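Local coordinates for protein endo-beta-1,4-glucanase (cellulase B) (Bacillus halodurans, PDB 4V2X) that hydrolyses beta-1,4-glucan chains as an endo-acting family 5 enzyme, with a CBM46 module that contributes to hydrolysis of xyloglucan and beta-1,3-1,4-glucans, at residues Thr287-Glu290 with Glu291-Gln295; Gly321-Gly324 with Phe325-His328; Arg427-Pro430 with Gly431-Tyr434. One frame throughout, in Å; residues are numbered along the deposited sequence.

Contact 1 (Thr287-Glu290 with Glu291-Gln295)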
loop_
_atom_site.group_PDB
_atom_site.type_symbol
_atom_site.label_atom_id
_atom_site.label_comp_id
_atom_site.label_asym_id
_atom_site.label_seq_id
_atom_site.Cartn_x
_atom_site.Cartn_y
_atom_site.Cartn_z
ATOM N N THR A 287 15.484 36.286 1.295
ATOM C CA THR A 287 14.670 37.488 1.291
ATOM C C THR A 287 14.108 37.780 -0.097
ATOM O O THR A 287 13.138 38.522 -0.232
ATOM C CB THR A 287 15.518 38.682 1.736
ATOM O OG1 THR A 287 16.666 38.796 0.882
ATOM C CG2 THR A 287 15.974 38.489 3.184
ATOM N N ARG A 288 14.736 37.210 -1.123
ATOM C CA ARG A 288 14.276 37.357 -2.507
ATOM C C ARG A 288 13.593 36.086 -2.980
ATOM O O ARG A 288 13.940 34.984 -2.542
ATOM C CB ARG A 288 15.450 37.640 -3.434
ATOM C CG ARG A 288 16.203 38.927 -3.140
ATOM C CD ARG A 288 15.645 40.080 -3.936
ATOM N NE ARG A 288 16.528 41.250 -3.943
ATOM C CZ ARG A 288 16.152 42.465 -4.341
ATOM N NH1 ARG A 288 14.910 42.687 -4.772
ATOM N NH2 ARG A 288 17.019 43.469 -4.298
ATOM N N PHE A 289 12.639 36.259 -3.890
ATOM C CA PHE A 289 12.043 35.170 -4.644
ATOM C C PHE A 289 13.034 34.787 -5.738
ATOM O O PHE A 289 13.167 35.495 -6.739
ATOM C CB PHE A 289 10.706 35.625 -5.243
ATOM C CG PHE A 289 10.031 34.580 -6.085
ATOM C CD1 PHE A 289 9.641 33.370 -5.526
ATOM C CD2 PHE A 289 9.776 34.807 -7.433
ATOM C CE1 PHE A 289 9.030 32.391 -6.301
ATOM C CE2 PHE A 289 9.156 33.838 -8.207
ATOM C CZ PHE A 289 8.778 32.632 -7.644
ATOM N N GLU A 290 13.741 33.681 -5.540
ATOM C CA GLU A 290 14.882 33.339 -6.391
ATOM C C GLU A 290 14.786 31.896 -6.915
ATOM O O GLU A 290 13.709 31.298 -6.877
ATOM C CB GLU A 290 16.206 33.661 -5.657
ATOM C CG GLU A 290 16.364 33.103 -4.245
ATOM C CD GLU A 290 16.249 31.599 -4.191
ATOM O OE1 GLU A 290 17.274 30.915 -4.402
ATOM O OE2 GLU A 290 15.129 31.100 -3.957
ATOM N N GLU A 291 15.891 31.364 -7.429
ATOM C CA GLU A 291 15.885 30.089 -8.145
ATOM C C GLU A 291 15.374 28.903 -7.326
ATOM O O GLU A 291 14.715 28.019 -7.868
ATOM C CB GLU A 291 17.272 29.775 -8.731
ATOM C CG GLU A 291 18.423 29.698 -7.731
ATOM C CD GLU A 291 19.145 31.015 -7.507
ATOM O OE1 GLU A 291 18.545 32.094 -7.711
ATOM O OE2 GLU A 291 20.333 30.963 -7.127
ATOM N N ASN A 292 15.680 28.863 -6.038
ATOM C CA ASN A 292 15.177 27.778 -5.212
ATOM C C ASN A 292 13.650 27.786 -5.098
ATOM O O ASN A 292 13.021 26.732 -5.214
ATOM C CB ASN A 292 15.836 27.781 -3.839
ATOM C CG ASN A 292 17.245 27.240 -3.887
ATOM O OD1 ASN A 292 17.446 26.030 -3.865
ATOM N ND2 ASN A 292 18.224 28.125 -3.993
ATOM N N SER A 293 13.057 28.959 -4.898
ATOM C CA SER A 293 11.594 29.058 -4.814
ATOM C C SER A 293 10.946 28.777 -6.171
ATOM O O SER A 293 9.911 28.131 -6.243
ATOM C CB SER A 293 11.165 30.426 -4.297
ATOM O OG SER A 293 11.511 30.579 -2.929
ATOM N N LYS A 294 11.577 29.245 -7.244
ATOM C CA LYS A 294 11.058 29.024 -8.591
ATOM C C LYS A 294 11.120 27.547 -8.955
ATOM O O LYS A 294 10.145 26.978 -9.452
ATOM C CB LYS A 294 11.842 29.845 -9.616
ATOM C CG LYS A 294 11.545 31.333 -9.555
ATOM C CD LYS A 294 12.494 32.142 -10.420
ATOM C CE LYS A 294 12.217 33.627 -10.279
ATOM N NZ LYS A 294 13.293 34.435 -10.915
ATOM N N GLN A 295 12.264 26.921 -8.694
ATOM C CA GLN A 295 12.441 25.515 -9.046
ATOM C C GLN A 295 11.563 24.591 -8.226
ATOM O O GLN A 295 11.107 23.562 -8.739
ATOM C CB GLN A 295 13.912 25.093 -8.930
ATOM C CG GLN A 295 14.764 25.615 -10.074
ATOM C CD GLN A 295 14.203 25.234 -11.438
ATOM O OE1 GLN A 295 13.811 24.086 -11.662
ATOM N NE2 GLN A 295 14.148 26.202 -12.351
HETATM O O HOH W 1 13.313 32.419 -2.773
HETATM O O HOH W 2 19.802 31.577 -4.063
#
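The carboxylate of Glu290 folds back over the first turn of helix 291-309 and meets the side-chain amide of Asn292. The two planes are nearly coplanar, 9° apart. Asn292 ND2 donates to the syn lone pair of Glu290 OE1 at 3.0 Å. The backbone Asn292 N reaches the same OE1 at 3.1 Å, but from above the carboxylate plane. Ser293 N bonds to the other oxygen, Glu290 OE2, also at 3.1 Å, on its syn side and tilted out of the plane. The chain can turn back because CG of Glu290 sits between its backbone N and carbonyl carbon (chi1 51°) and the chain bends again at chi2 (58°). Glu290 is thus the N-cap of the helix, and its own carbonyl O takes Lys294 N at 3.0 Å.

The Phe289 ring packs against the first turn. Its CE1 rests 3.5 Å from Ser293 CB, and its CZ is 3.6 Å from Lys294 CG; both approach the ring obliquely. Phe289 also meets Phe343 of helix 334-350 edge-to-face.

One water ties Arg288 O, Glu290 N, Glu290 OE2 and Ser293 OG together. An alanine in place of Glu290 would remove the carboxylate, and Asn292 N, Asn292 ND2 and Ser293 N would probably each lose this acceptor, leaving the Asn292 amide freer to turn. With both oxygens gripped, the carboxylate is held against rotation. Its negative charge beside the helix N-terminus probably interacts favourably with the helix dipole.

Contact 2 (Gly321-Gly324 with Phe325-His328)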
loop_
_atom_site.group_PDB
_atom_site.type_symbol
_atom_site.label_atom_id
_atom_site.label_comp_id
_atom_site.label_asym_id
_atom_site.label_seq_id
_atom_site.Cartn_x
_atom_site.Cartn_y
_atom_site.Cartn_z
ATOM N N GLY A 321 -0.512 29.993 -0.331
ATOM C CA GLY A 321 -0.107 31.275 0.225
ATOM C C GLY A 321 1.378 31.192 0.527
ATOM O O GLY A 321 2.099 30.402 -0.079
ATOM N N LEU A 322 1.835 32.009 1.466
ATOM C CA LEU A 322 3.179 31.891 1.991
ATOM C C LEU A 322 3.057 31.579 3.479
ATOM O O LEU A 322 2.283 32.213 4.196
ATOM C CB LEU A 322 3.967 33.173 1.729
ATOM C CG LEU A 322 4.382 33.346 0.265
ATOM C CD1 LEU A 322 4.908 34.749 0.027
ATOM C CD2 LEU A 322 5.431 32.312 -0.156
ATOM N N LEU A 323 3.792 30.568 3.925
ATOM C CA LEU A 323 3.693 30.080 5.306
ATOM C C LEU A 323 3.899 31.182 6.337
ATOM O O LEU A 323 3.200 31.232 7.356
ATOM C CB LEU A 323 4.703 28.959 5.549
ATOM C CG LEU A 323 4.558 28.215 6.881
ATOM C CD1 LEU A 323 3.207 27.511 6.956
ATOM C CD2 LEU A 323 5.687 27.219 7.073
ATOM N N GLY A 324 4.849 32.070 6.063
ATOM C CA GLY A 324 5.161 33.184 6.958
ATOM C C GLY A 324 4.026 34.155 7.231
ATOM O O GLY A 324 4.065 34.895 8.213
ATOM N N PHE A 325 3.018 34.164 6.362
ATOM C CA PHE A 325 1.803 34.955 6.594
ATOM C C PHE A 325 1.104 34.572 7.903
ATOM O O PHE A 325 0.322 35.366 8.444
ATOM C CB PHE A 325 0.825 34.792 5.423
ATOM C CG PHE A 325 1.238 35.488 4.139
ATOM C CD1 PHE A 325 2.424 36.207 4.021
ATOM C CD2 PHE A 325 0.414 35.391 3.023
ATOM C CE1 PHE A 325 2.755 36.829 2.824
ATOM C CE2 PHE A 325 0.743 36.012 1.827
ATOM C CZ PHE A 325 1.920 36.728 1.731
ATOM N N ASP A 326 1.368 33.366 8.415
ATOM C CA ASP A 326 0.865 32.973 9.734
ATOM C C ASP A 326 1.393 33.887 10.834
ATOM O O ASP A 326 0.789 33.983 11.891
ATOM C CB ASP A 326 1.212 31.512 10.058
ATOM C CG ASP A 326 0.326 30.520 9.326
ATOM O OD1 ASP A 326 -0.650 30.925 8.662
ATOM O OD2 ASP A 326 0.599 29.307 9.428
ATOM N N LYS A 327 2.527 34.539 10.591
ATOM C CA LYS A 327 2.970 35.653 11.411
ATOM C C LYS A 327 2.192 36.900 10.971
ATOM O O LYS A 327 1.259 37.320 11.656
ATOM C CB LYS A 327 4.504 35.809 11.325
ATOM C CG LYS A 327 5.259 34.619 11.915
ATOM C CD LYS A 327 6.764 34.631 11.657
ATOM C CE LYS A 327 7.100 34.181 10.245
ATOM N NZ LYS A 327 8.566 34.167 9.988
ATOM N N HIS A 328 2.555 37.474 9.824
ATOM C CA HIS A 328 1.760 38.519 9.177
ATOM C C HIS A 328 2.296 38.700 7.759
ATOM O O HIS A 328 3.376 38.192 7.448
ATOM C CB HIS A 328 1.795 39.839 9.963
ATOM C CG HIS A 328 3.167 40.393 10.166
ATOM N ND1 HIS A 328 3.736 41.301 9.301
ATOM C CD2 HIS A 328 4.083 40.184 11.140
ATOM C CE1 HIS A 328 4.938 41.631 9.732
ATOM N NE2 HIS A 328 5.172 40.970 10.850
#
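Leu322 and Phe325 share one first torsion, chi1 -73° and -72°, with CG anti to the carbonyl carbon, and this brings the face of the Phe325 ring up against the Leu322 side chain. Their meeting place is a short 3-10 turn, residues 323-326, in the loop after strand 315-320, the seventh strand of the (beta/alpha)8 barrel. Loops at this C-terminal end of the strands are where barrel enzymes carry their active sites.

Leu322 CB stands over the centre of one ring face, 4.0 Å from the Phe325 centroid and 9° off the ring normal, a CH-pi contact. Leu322 CD1 reaches further out and touches Phe325 CZ at 4.0 Å. The backbone N of Leu322 also lies over a face of the ring. Beyond the pair, Leu322 packs on Phe340 and Phe325 on Phe341, both of helix 334-350.

The turn itself is made by three bonds of the 3-10 kind. Phe325 N donates to Leu322 O at 3.0 Å, and Asp326 N to Leu323 O at the same length. Lys327 N donates to Gly324 O at 2.9 Å. Each links a residue to the third one before it. His328 N adds a weak bond to Gly324 O, so this carbonyl accepts twice where the turn ends. Leu323 CD1 lies near the carboxylate of Asp326. Leu323 also packs on Trp277, Ser280 and Val281 of helix 277-281.

Lys327 runs past the glycine and bends at chi3, and its NZ goes on to Glu529, Phe530 O and Val281 O. On the way Lys327 CE passes 3.9 Å from Gly324 CA.

Contact 3 (Arg427-Pro430 with Gly431-Tyr434); sequences RLTP and GQDY
The Pro430 ring runs alongside the Tyr434 side chain, both heading in one direction. The phenol ring is turned so that Pro430 CA sits over one face, 4.0 Å from the Tyr434 centroid, a CH-pi contact. Pro430 CG comes 3.5 Å from Tyr434 OH. With chi1 at 69° the Tyr434 ring swings back to Pro430 and Leu428. Leu428 CB touches Tyr434 CD1 at 3.8 Å, while Leu428 O lies at the ring edge, in its plane. A water joins that oxygen to Tyr434 OH.

Asp433 slants across Thr429, and two bonds lock them. Thr429 N donates almost straight to Asp433 OD2 at 2.8 Å, on the anti side and somewhat out of the carboxylate plane. Asp433 N returns a bond to Thr429 O at 2.9 Å. The other oxygen, OD1, accepts from Gln432 NE2 at 2.8 Å and from His446, so both carboxylate oxygens are engaged.

At the tip, Gly431 has positive phi, and Gln432 N closes weakly on Pro430 O, a classic gamma turn. Such a tight link carries the chain from strand 426-427 to strand 434-437, between the two sheets of the immunoglobulin-like beta-sandwich.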
loop_
_atom_site.group_PDB
_atom_site.type_symbol
_atom_site.label_atom_id
_atom_site.label_comp_id
_atom_site.label_asym_id
_atom_site.label_seq_id
_atom_site.Cartn_x
_atom_site.Cartn_y
_atom_site.Cartn_z
ATOM N N ARG A 427 1.919 61.194 -16.439
ATOM C CA ARG A 427 2.480 60.505 -17.591
ATOM C C ARG A 427 3.847 61.091 -17.941
ATOM O O ARG A 427 3.996 62.309 -18.080
ATOM C CB ARG A 427 1.536 60.614 -18.798
ATOM C CG ARG A 427 2.057 59.917 -20.046
ATOM C CD ARG A 427 1.266 60.296 -21.286
ATOM N NE ARG A 427 1.893 59.792 -22.512
ATOM C CZ ARG A 427 2.862 60.404 -23.199
ATOM N NH1 ARG A 427 3.362 61.575 -22.804
ATOM N NH2 ARG A 427 3.341 59.832 -24.299
ATOM N N LEU A 428 4.838 60.213 -18.073
ATOM C CA LEU A 428 6.185 60.611 -18.464
ATOM C C LEU A 428 6.376 60.482 -19.967
ATOM O O LEU A 428 5.706 59.691 -20.627
ATOM C CB LEU A 428 7.219 59.753 -17.739
ATOM C CG LEU A 428 7.209 59.832 -16.211
ATOM C CD1 LEU A 428 8.211 58.846 -15.635
ATOM C CD2 LEU A 428 7.517 61.235 -15.721
ATOM N N THR A 429 7.314 61.260 -20.497
ATOM C CA THR A 429 7.600 61.276 -21.918
ATOM C C THR A 429 8.703 60.281 -22.244
ATOM O O THR A 429 9.798 60.384 -21.697
ATOM C CB THR A 429 8.052 62.675 -22.361
ATOM O OG1 THR A 429 7.054 63.633 -21.994
ATOM C CG2 THR A 429 8.285 62.722 -23.868
ATOM N N PRO A 430 8.422 59.313 -23.133
ATOM C CA PRO A 430 9.460 58.372 -23.562
ATOM C C PRO A 430 10.685 59.099 -24.107
ATOM O O PRO A 430 10.539 60.133 -24.764
ATOM C CB PRO A 430 8.781 57.572 -24.681
ATOM C CG PRO A 430 7.321 57.724 -24.450
ATOM C CD PRO A 430 7.115 59.031 -23.757
ATOM N N GLY A 431 11.872 58.570 -23.818
ATOM C CA GLY A 431 13.126 59.176 -24.252
ATOM C C GLY A 431 13.568 60.286 -23.323
ATOM O O GLY A 431 14.630 60.199 -22.707
ATOM N N GLN A 432 12.752 61.333 -23.228
ATOM C CA GLN A 432 13.046 62.484 -22.381
ATOM C C GLN A 432 13.155 62.088 -20.908
ATOM O O GLN A 432 14.129 62.428 -20.248
ATOM C CB GLN A 432 11.956 63.547 -22.548
ATOM C CG GLN A 432 12.199 64.834 -21.770
ATOM C CD GLN A 432 10.926 65.641 -21.566
ATOM O OE1 GLN A 432 10.342 66.150 -22.524
ATOM N NE2 GLN A 432 10.492 65.767 -20.311
ATOM N N ASP A 433 12.147 61.374 -20.409
ATOM C CA ASP A 433 12.032 61.072 -18.977
ATOM C C ASP A 433 12.455 59.654 -18.597
ATOM O O ASP A 433 12.748 59.395 -17.431
ATOM C CB ASP A 433 10.596 61.296 -18.517
ATOM C CG ASP A 433 10.144 62.737 -18.663
ATOM O OD1 ASP A 433 10.988 63.659 -18.563
ATOM O OD2 ASP A 433 8.930 62.946 -18.870
ATOM N N TYR A 434 12.470 58.744 -19.565
ATOM C CA TYR A 434 12.886 57.368 -19.331
ATOM C C TYR A 434 13.258 56.661 -20.632
ATOM O O TYR A 434 12.890 57.101 -21.728
ATOM C CB TYR A 434 11.775 56.582 -18.616
ATOM C CG TYR A 434 10.552 56.317 -19.458
ATOM C CD1 TYR A 434 9.518 57.250 -19.534
ATOM C CD2 TYR A 434 10.417 55.127 -20.161
ATOM C CE1 TYR A 434 8.393 57.004 -20.300
ATOM C CE2 TYR A 434 9.299 54.874 -20.929
ATOM C CZ TYR A 434 8.289 55.812 -20.993
ATOM O OH TYR A 434 7.176 55.552 -21.753
HETATM O O HOH W 3 4.726 57.105 -20.618
#

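How the contacts relate
Contacts 1 and 2 belong to the catalytic barrel, centres about 16 Å apart, without touching. Both pack on helix 334-350. Its aromatic side chains back Phe289 in one and Leu322 and Phe325 in the other. Contact 2 lies near the centre of the chain; the centre of contact 3 is about 37 Å from it, in a loop of the Ig-like module. Each is partly buried. Their chemistry differs: contact 1 caps a helix with a carboxylate, contact 2 relies on 3-10 backbone bonds and a leucine-to-phenylalanine CH-pi contact, and contact 3 uses a carboxylate to brace a loop between sheets. Contacts 1 and 2 also reach other modules, through Arg288 to Ser393 and Lys327 to Glu529.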